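Local coordinates for protein putative oxidoreductase (Bacteroides fragilis NCTC 9343, PDB 3FHL) that probably catalyses a nucleotide-dependent redox reaction as a Gfo/Idh/MocA-family oxidoreductase with an N-terminal Rossmann domain, at residues Leu33-Glu38 and Lys58-Asp63; Ile69-Pro74 and Lys90-Glu95; Met84-Gly89 and Lys115-Ser120. All coordinates share one frame; numbering follows the deposited sequence. Where two conformers were deposited one is given.

In the fold
All three contacts lie in the N-terminal Rossmann domain and reach its parallel sheet. Interaction 2 is the buried one: two neighbouring inner strands joined by backbone hydrogen bonds and rows of valines. Interactions 1 and 3 are partly buried, and each combines leucine packing with a polar contact made by a lysine; the lysine of 33-38 meets a carboxylate, that of 115-120 the carbonyl end of a helix. Interactions 2 and 3 draw on the same beta-alpha-beta unit, whose helix 78-87 packs on V92, while strand 91-95 pairs with 119-122 through V92, V94 and S120. Helix 58-61 joins interaction 1 to both others, T61 packing on A85 and L60 on I69.

Interaction 1 of 3, residues Leu33-Glu38 and Lys58-Asp63; sequences LYKIVE and KELTED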
loop_
_atom_site.group_PDB
_atom_site.type_symbol
_atom_site.label_atom_id
_atom_site.label_comp_id
_atom_site.label_asym_id
_atom_site.label_seq_id
_atom_site.Cartn_x
_atom_site.Cartn_y
_atom_site.Cartn_z
ATOM N N LEU C 33 7.296 11.086 41.426
ATOM C CA LEU C 33 5.857 10.905 41.306
ATOM C C LEU C 33 5.265 11.342 42.633
ATOM O O LEU C 33 5.070 10.538 43.549
ATOM C CB LEU C 33 5.479 9.454 40.963
ATOM C CG LEU C 33 3.993 9.124 40.692
ATOM C CD1 LEU C 33 3.375 9.923 39.530
ATOM C CD2 LEU C 33 3.792 7.619 40.477
ATOM N N TYR C 34 4.991 12.641 42.712
ATOM C CA TYR C 34 4.734 13.302 43.986
ATOM C C TYR C 34 3.259 13.220 44.364
ATOM O O TYR C 34 2.920 12.789 45.470
ATOM C CB TYR C 34 5.253 14.750 43.944
ATOM C CG TYR C 34 4.920 15.562 45.175
ATOM C CD1 TYR C 34 5.302 15.128 46.451
ATOM C CD2 TYR C 34 4.211 16.758 45.066
ATOM C CE1 TYR C 34 4.984 15.872 47.590
ATOM C CE2 TYR C 34 3.890 17.512 46.199
ATOM C CZ TYR C 34 4.279 17.062 47.456
ATOM O OH TYR C 34 3.962 17.802 48.576
ATOM N N LYS C 35 2.387 13.607 43.441
ATOM C CA LYS C 35 0.959 13.622 43.716
ATOM C C LYS C 35 0.110 13.011 42.610
ATOM O O LYS C 35 0.320 13.293 41.439
ATOM C CB LYS C 35 0.493 15.045 44.014
ATOM C CG LYS C 35 0.508 15.363 45.480
ATOM C CD LYS C 35 0.077 16.782 45.752
ATOM C CE LYS C 35 0.147 17.024 47.240
ATOM N NZ LYS C 35 0.119 18.461 47.624
ATOM N N ILE C 36 -0.854 12.176 42.994
ATOM C CA ILE C 36 -1.773 11.556 42.036
ATOM C C ILE C 36 -3.219 11.918 42.379
ATOM O O ILE C 36 -3.674 11.684 43.500
ATOM C CB ILE C 36 -1.597 10.005 41.978
ATOM C CG1 ILE C 36 -0.160 9.630 41.577
ATOM C CG2 ILE C 36 -2.591 9.377 41.011
ATOM C CD1 ILE C 36 0.212 8.177 41.847
ATOM N N VAL C 37 -3.934 12.498 41.418
ATOM C CA VAL C 37 -5.374 12.701 41.570
ATOM C C VAL C 37 -6.139 11.382 41.408
ATOM O O VAL C 37 -6.110 10.734 40.351
ATOM C CB VAL C 37 -5.940 13.719 40.575
ATOM C CG1 VAL C 37 -7.428 13.973 40.850
ATOM C CG2 VAL C 37 -5.170 15.014 40.638
ATOM N N GLU C 38 -6.806 10.985 42.481
ATOM C CA GLU C 38 -7.804 9.933 42.431
ATOM C C GLU C 38 -9.027 10.516 43.119
ATOM O O GLU C 38 -8.964 10.841 44.307
ATOM C CB GLU C 38 -7.316 8.682 43.159
ATOM C CG GLU C 38 -6.141 7.964 42.493
ATOM C CD GLU C 38 -5.977 6.534 42.981
ATOM O OE1 GLU C 38 -4.908 6.211 43.538
ATOM O OE2 GLU C 38 -6.924 5.732 42.822
ATOM N N LYS C 58 -7.410 20.781 41.026
ATOM C CA LYS C 58 -7.033 22.061 41.644
ATOM C C LYS C 58 -5.932 21.904 42.713
ATOM O O LYS C 58 -5.071 22.770 42.857
ATOM C CB LYS C 58 -8.273 22.738 42.245
ATOM C CG LYS C 58 -8.116 24.230 42.516
ATOM C CD LYS C 58 -9.214 24.760 43.445
ATOM C CE LYS C 58 -10.331 25.460 42.674
ATOM N NZ LYS C 58 -9.925 26.810 42.179
ATOM N N GLU C 59 -5.942 20.780 43.430
ATOM C CA GLU C 59 -4.903 20.467 44.411
ATOM C C GLU C 59 -3.525 20.211 43.788
ATOM O O GLU C 59 -2.505 20.248 44.489
ATOM C CB GLU C 59 -5.331 19.298 45.298
ATOM C CG GLU C 59 -6.408 19.679 46.297
ATOM C CD GLU C 59 -6.998 18.482 47.004
ATOM O OE1 GLU C 59 -6.414 18.029 48.016
ATOM O OE2 GLU C 59 -8.055 18.001 46.550
ATOM N N LEU C 60 -3.487 19.960 42.479
ATOM C CA LEU C 60 -2.216 19.924 41.765
ATOM C C LEU C 60 -1.794 21.317 41.387
ATOM O O LEU C 60 -0.642 21.688 41.597
ATOM C CB LEU C 60 -2.283 19.077 40.481
ATOM C CG LEU C 60 -2.530 17.582 40.592
ATOM C CD1 LEU C 60 -2.362 16.929 39.200
ATOM C CD2 LEU C 60 -1.603 16.967 41.600
ATOM N N THR C 61 -2.716 22.079 40.803
ATOM C CA THR C 61 -2.370 23.398 40.259
ATOM C C THR C 61 -2.036 24.408 41.362
ATOM O O THR C 61 -1.265 25.346 41.143
ATOM C CB THR C 61 -3.477 23.985 39.345
ATOM O OG1 THR C 61 -4.699 24.128 40.080
ATOM C CG2 THR C 61 -3.733 23.086 38.157
ATOM N N GLU C 62 -2.612 24.202 42.543
ATOM C CA GLU C 62 -2.378 25.103 43.667
ATOM C C GLU C 62 -1.205 24.685 44.542
ATOM O O GLU C 62 -0.867 25.388 45.495
ATOM C CB GLU C 62 -3.633 25.236 44.516
ATOM C CG GLU C 62 -4.707 26.115 43.902
ATOM C CD GLU C 62 -5.984 26.147 44.740
ATOM O OE1 GLU C 62 -6.098 25.357 45.708
ATOM O OE2 GLU C 62 -6.876 26.962 44.419
ATOM N N ASP C 63 -0.588 23.551 44.219
ATOM C CA ASP C 63 0.545 23.059 44.980
ATOM C C ASP C 63 1.810 23.820 44.586
ATOM O O ASP C 63 2.289 23.677 43.463
ATOM C CB ASP C 63 0.701 21.550 44.759
ATOM C CG ASP C 63 1.754 20.921 45.657
ATOM O OD1 ASP C 63 2.764 21.571 45.994
ATOM O OD2 ASP C 63 1.577 19.745 46.025
HETATM O O HOH W 1 3.529 20.180 48.424
HETATM O O HOH W 2 -2.314 19.770 47.357
#
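The ring of Y34 turns its edge to D63: CE2 lies 3.2 Å from D63 OD2, near the ring plane, and the ring and carboxylate planes stand 71° apart. K7 makes a cation-pi contact with the same ring, while CG of K35 lies over the rim of one face. K35 then runs extended beyond CG toward D63, approaching from the opposite direction, and its NZ forms a salt bridge to D63 OD2 with a short hydrogen bond (2.5 Å) arriving 39° out of the carboxylate plane. D63 reaches across because its CG is anti to the backbone N (chi1 -173°); its other oxygen, OD1, accepts from the backbone N of E65. A water 2.8 Å from K35 NZ donates to E59 O, linking the lysine to the helix backbone as well. The pairing ties the second strand of the Rossmann sheet, 31-37, to the short helix 58-61, which precedes strand 68-71 in the chain. Nearer the backbone, K35 CB packs 3.7 Å from CD2 of L60. At V37 the contact is wholly apolar: CG2 rests 3.7 Å from L60 CG, V54 of strand 52-54 packs on V37, and I69 of strand 68-71 on L60.

Interaction 2 of 3, residues Ile69-Pro74 and Lys90-Glu95; sequences IVVNTP and KNVVVE
V70 and V93 project in parallel from one face of the sheet, CG1 to CG1 at 4.1 Å. V71 and V94 repeat the arrangement on the other face, again through CG1. All four of these valines place CG1 anti to the backbone N, which brings like branches together in each pair; the remaining V71 branch, CG2, slants across CG1 of V92 at 4.0 Å. At the start of the strands, CD1 of I69 lies against CG of K90 in one of the two conformers of that lysine. The backbones supply four nearly straight hydrogen bonds: I69 N to N91 O, V93 N to I69 O (2.9 Å), V71 N to V93 O, and E95 N to V71 O (2.9 Å).

This is the parallel ladder of a beta-alpha-beta unit in the Rossmann fold, strands 68-71 and 91-95 being joined by helix 78-87. That helix covers the face carrying V92 and V94, while F310, Y311 and I314 of helix 309-320 cover V70 and V93.

Toward the C-terminal end of the pairing, E95, the glutamate of the Glu-Lys-Pro motif known in this family, runs its extended chain alongside N72, OE1 lying 3.4 Å from N72 CB. The amide of N72 points elsewhere, ND2 donating to A12 O and S16 OG, and E95 OE2 is hydrogen-bonded to H21 NE2. A water lies 2.6 Å from E95 OE1 and 3.1 Å from T73 O.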
loop_
_atom_site.group_PDB
_atom_site.type_symbol
_atom_site.label_atom_id
_atom_site.label_comp_id
_atom_site.label_asym_id
_atom_site.label_seq_id
_atom_site.Cartn_x
_atom_site.Cartn_y
_atom_site.Cartn_z
ATOM N N ILE C 69 2.876 19.085 35.669
ATOM C CA ILE C 69 1.589 18.407 35.718
ATOM C C ILE C 69 1.354 17.642 34.410
ATOM O O ILE C 69 1.514 18.187 33.323
ATOM C CB ILE C 69 0.419 19.388 36.011
ATOM C CG1 ILE C 69 0.522 19.917 37.450
ATOM C CG2 ILE C 69 -0.954 18.703 35.825
ATOM C CD1 ILE C 69 -0.526 20.970 37.793
ATOM N N VAL C 70 1.004 16.364 34.545
ATOM C CA VAL C 70 0.642 15.518 33.411
ATOM C C VAL C 70 -0.878 15.454 33.315
ATOM O O VAL C 70 -1.544 14.850 34.175
ATOM C CB VAL C 70 1.251 14.102 33.547
ATOM C CG1 VAL C 70 0.839 13.207 32.357
ATOM C CG2 VAL C 70 2.776 14.186 33.638
ATOM N N VAL C 71 -1.419 16.091 32.278
ATOM C CA VAL C 71 -2.871 16.160 32.048
ATOM C C VAL C 71 -3.320 14.932 31.228
ATOM O O VAL C 71 -3.158 14.881 30.001
ATOM C CB VAL C 71 -3.271 17.524 31.392
ATOM C CG1 VAL C 71 -4.772 17.610 31.055
ATOM C CG2 VAL C 71 -2.888 18.684 32.314
ATOM N N ASN C 72 -3.848 13.931 31.928
ATOM C CA ASN C 72 -4.281 12.684 31.288
ATOM C C ASN C 72 -5.695 12.290 31.727
ATOM O O ASN C 72 -6.023 11.108 31.865
ATOM C CB ASN C 72 -3.276 11.568 31.575
ATOM C CG ASN C 72 -3.201 11.213 33.045
ATOM O OD1 ASN C 72 -3.325 12.074 33.912
ATOM N ND2 ASN C 72 -3.025 9.938 33.331
ATOM N N THR C 73 -6.514 13.316 31.944
ATOM C CA THR C 73 -7.907 13.197 32.373
ATOM C C THR C 73 -8.821 12.942 31.149
ATOM O O THR C 73 -8.310 12.906 30.022
ATOM C CB THR C 73 -8.319 14.491 33.108
ATOM O OG1 THR C 73 -7.811 15.629 32.402
ATOM C CG2 THR C 73 -7.779 14.505 34.515
ATOM N N PRO C 74 -10.159 12.738 31.352
ATOM C CA PRO C 74 -11.060 12.596 30.187
ATOM C C PRO C 74 -10.998 13.766 29.209
ATOM O O PRO C 74 -10.778 14.909 29.618
ATOM C CB PRO C 74 -12.450 12.521 30.827
ATOM C CG PRO C 74 -12.203 11.943 32.170
ATOM C CD PRO C 74 -10.917 12.584 32.615
ATOM N N LYS C 90 2.729 26.130 36.183
ATOM C CA LYS C 90 3.332 24.802 36.101
ATOM C C LYS C 90 3.712 24.440 34.659
ATOM O O LYS C 90 3.079 24.892 33.714
ATOM C CB LYS C 90 2.398 23.750 36.720
ATOM C CG LYS C 90 1.725 24.163 38.060
ATOM C CD LYS C 90 2.736 24.589 39.134
ATOM C CE LYS C 90 2.085 25.237 40.354
ATOM N NZ LYS C 90 2.963 26.338 40.910
ATOM N N ASN C 91 4.770 23.643 34.504
ATOM C CA ASN C 91 5.088 23.046 33.197
ATOM C C ASN C 91 4.057 21.942 32.958
ATOM O O ASN C 91 3.555 21.350 33.927
ATOM C CB ASN C 91 6.508 22.475 33.170
ATOM C CG ASN C 91 7.566 23.540 33.332
ATOM O OD1 ASN C 91 7.820 24.341 32.425
ATOM N ND2 ASN C 91 8.202 23.553 34.492
ATOM N N VAL C 92 3.703 21.681 31.693
ATOM C CA VAL C 92 2.533 20.824 31.401
ATOM C C VAL C 92 2.762 19.775 30.307
ATOM O O VAL C 92 3.299 20.078 29.236
ATOM C CB VAL C 92 1.256 21.683 31.036
ATOM C CG1 VAL C 92 0.060 20.804 30.679
ATOM C CG2 VAL C 92 0.859 22.583 32.177
ATOM N N VAL C 93 2.352 18.545 30.599
ATOM C CA VAL C 93 2.164 17.516 29.566
ATOM C C VAL C 93 0.668 17.284 29.353
ATOM O O VAL C 93 -0.073 17.075 30.317
ATOM C CB VAL C 93 2.876 16.191 29.948
ATOM C CG1 VAL C 93 2.409 15.011 29.063
ATOM C CG2 VAL C 93 4.359 16.368 29.808
ATOM N N VAL C 94 0.222 17.339 28.095
ATOM C CA VAL C 94 -1.155 16.963 27.771
ATOM C C VAL C 94 -1.182 15.703 26.909
ATOM O O VAL C 94 -0.416 15.561 25.951
ATOM C CB VAL C 94 -1.949 18.065 27.028
ATOM C CG1 VAL C 94 -3.465 17.844 27.194
ATOM C CG2 VAL C 94 -1.569 19.452 27.514
ATOM N N GLU C 95 -2.070 14.792 27.271
ATOM C CA GLU C 95 -2.379 13.654 26.423
ATOM C C GLU C 95 -3.289 14.058 25.287
ATOM O O GLU C 95 -4.070 15.011 25.411
ATOM C CB GLU C 95 -3.057 12.573 27.235
ATOM C CG GLU C 95 -2.071 11.648 27.871
ATOM C CD GLU C 95 -2.659 10.296 28.169
ATOM O OE1 GLU C 95 -3.861 10.222 28.507
ATOM O OE2 GLU C 95 -1.905 9.300 28.084
HETATM O O HOH W 3 -6.791 9.218 29.698
HETATM O O HOH W 4 -6.193 11.408 28.328
#

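Interaction 3 of 3, residues Met84-Gly89 and Lys115-Ser120; sequences MALEAG and KGLMLS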
loop_
_atom_site.group_PDB
_atom_site.type_symbol
_atom_site.label_atom_id
_atom_site.label_comp_id
_atom_site.label_asym_id
_atom_site.label_seq_id
_atom_site.Cartn_x
_atom_site.Cartn_y
_atom_site.Cartn_z
ATOM N N MET C 84 -5.518 25.892 33.273
ATOM C CA MET C 84 -5.448 26.097 34.720
ATOM C C MET C 84 -4.041 25.850 35.235
ATOM O O MET C 84 -3.525 26.625 36.047
ATOM C CB MET C 84 -6.397 25.151 35.446
ATOM C CG MET C 84 -7.829 25.650 35.629
ATOM S SD MET C 84 -8.790 24.382 36.496
ATOM C CE MET C 84 -7.890 24.236 38.049
ATOM N N ALA C 85 -3.428 24.767 34.755
ATOM C CA ALA C 85 -2.067 24.401 35.154
ATOM C C ALA C 85 -1.026 25.421 34.708
ATOM O O ALA C 85 -0.106 25.741 35.465
ATOM C CB ALA C 85 -1.716 22.999 34.653
ATOM N N LEU C 86 -1.185 25.945 33.497
ATOM C CA LEU C 86 -0.266 26.954 32.971
ATOM C C LEU C 86 -0.431 28.299 33.687
ATOM O O LEU C 86 0.556 28.969 33.985
ATOM C CB LEU C 86 -0.464 27.151 31.463
ATOM C CG LEU C 86 0.033 26.046 30.522
ATOM C CD1 LEU C 86 -0.479 26.308 29.105
ATOM C CD2 LEU C 86 1.551 25.922 30.544
ATOM N N GLU C 87 -1.678 28.683 33.954
ATOM C CA GLU C 87 -1.968 29.941 34.648
ATOM C C GLU C 87 -1.370 29.892 36.055
ATOM O O GLU C 87 -0.817 30.880 36.532
ATOM C CB GLU C 87 -3.479 30.210 34.698
ATOM C CG GLU C 87 -3.845 31.687 34.664
ATOM C CD GLU C 87 -3.573 32.328 33.307
ATOM O OE1 GLU C 87 -4.374 32.113 32.366
ATOM O OE2 GLU C 87 -2.558 33.052 33.189
ATOM N N ALA C 88 -1.433 28.715 36.674
ATOM C CA ALA C 88 -0.831 28.457 37.988
ATOM C C ALA C 88 0.696 28.353 37.978
ATOM O O ALA C 88 1.308 28.135 39.026
ATOM C CB ALA C 88 -1.438 27.202 38.602
ATOM N N GLY C 89 1.301 28.492 36.800
ATOM C CA GLY C 89 2.751 28.531 36.644
ATOM C C GLY C 89 3.460 27.191 36.540
ATOM O O GLY C 89 4.670 27.117 36.777
ATOM N N LYS C 115 4.454 32.894 29.358
ATOM C CA LYS C 115 4.907 32.642 30.726
ATOM C C LYS C 115 6.244 31.914 30.840
ATOM O O LYS C 115 6.725 31.694 31.953
ATOM C CB LYS C 115 3.837 31.881 31.511
ATOM C CG LYS C 115 2.463 32.535 31.487
ATOM C CD LYS C 115 1.531 31.906 32.502
ATOM C CE LYS C 115 1.971 32.254 33.918
ATOM N NZ LYS C 115 0.909 31.962 34.905
ATOM N N GLY C 116 6.841 31.546 29.705
ATOM C CA GLY C 116 8.091 30.773 29.684
ATOM C C GLY C 116 7.958 29.369 30.258
ATOM O O GLY C 116 8.880 28.856 30.900
ATOM N N LEU C 117 6.796 28.753 30.036
ATOM C CA LEU C 117 6.501 27.420 30.551
ATOM C C LEU C 117 6.500 26.389 29.419
ATOM O O LEU C 117 6.146 26.713 28.283
ATOM C CB LEU C 117 5.143 27.418 31.263
ATOM C CG LEU C 117 4.997 28.334 32.487
ATOM C CD1 LEU C 117 3.554 28.373 32.952
ATOM C CD2 LEU C 117 5.927 27.891 33.609
ATOM N N MET C 118 6.914 25.162 29.739
ATOM C CA MET C 118 6.885 24.039 28.787
ATOM C C MET C 118 5.446 23.564 28.565
ATOM O O MET C 118 4.693 23.369 29.522
ATOM C CB MET C 118 7.744 22.871 29.299
ATOM C CG MET C 118 7.952 21.711 28.275
ATOM S SD MET C 118 8.493 20.157 29.032
ATOM C CE MET C 118 6.989 19.693 29.864
ATOM N N LEU C 119 5.061 23.412 27.299
ATOM C CA LEU C 119 3.801 22.741 26.953
ATOM C C LEU C 119 4.077 21.626 25.943
ATOM O O LEU C 119 4.400 21.892 24.784
ATOM C CB LEU C 119 2.768 23.720 26.400
ATOM C CG LEU C 119 1.387 23.168 26.018
ATOM C CD1 LEU C 119 0.688 22.519 27.208
ATOM C CD2 LEU C 119 0.541 24.282 25.421
ATOM N N SER C 120 3.950 20.389 26.421
ATOM C CA SER C 120 4.234 19.180 25.652
ATOM C C SER C 120 2.955 18.392 25.384
ATOM O O SER C 120 2.042 18.383 26.214
ATOM C CB SER C 120 5.230 18.301 26.428
ATOM O OG SER C 120 5.449 17.036 25.810
#
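The carbonyl oxygen of L86 is gripped by two donors: K115 NZ at 3.2 Å, and G89 N at 3.0 Å. The lysine comes in the carbonyl plane, on a lone pair, at a C=O...N angle of 133°. The glycine bond belongs to the Schellman motif that ends helix 78-87, where G89 takes positive phi; G116 closes helix 102-115 in the same manner. K115 reaches the carbonyl by a bend at chi3 (69°), which carries its chain across the helix end with CD 3.4 Å from L86 O. The carboxylate of E87 lies near the ammonium group, OE2 being 4.0 Å from NZ, too far for a salt bridge.

Beneath the lysine the contact is largely apolar. The L86 and L117 side chains run antiparallel and overlap along their flanks, CD2 of L86 meeting CB of L117 at 4.0 Å, while CD2 of L117 lies 3.5 Å from G89 O. Deeper in, CD1 of L86 approaches CD2 of L119, and A112 of helix 102-115 touches both leucines. The contact thus seats the C-terminal end of one Rossmann helix against the turn leading into edge strand 119-122.

With its ammonium group set at the carbonyl end of helix 78-87, K115 probably offsets the partial negative charge gathered there, and the nearby E87 carboxylate would further favour a positive group at this place.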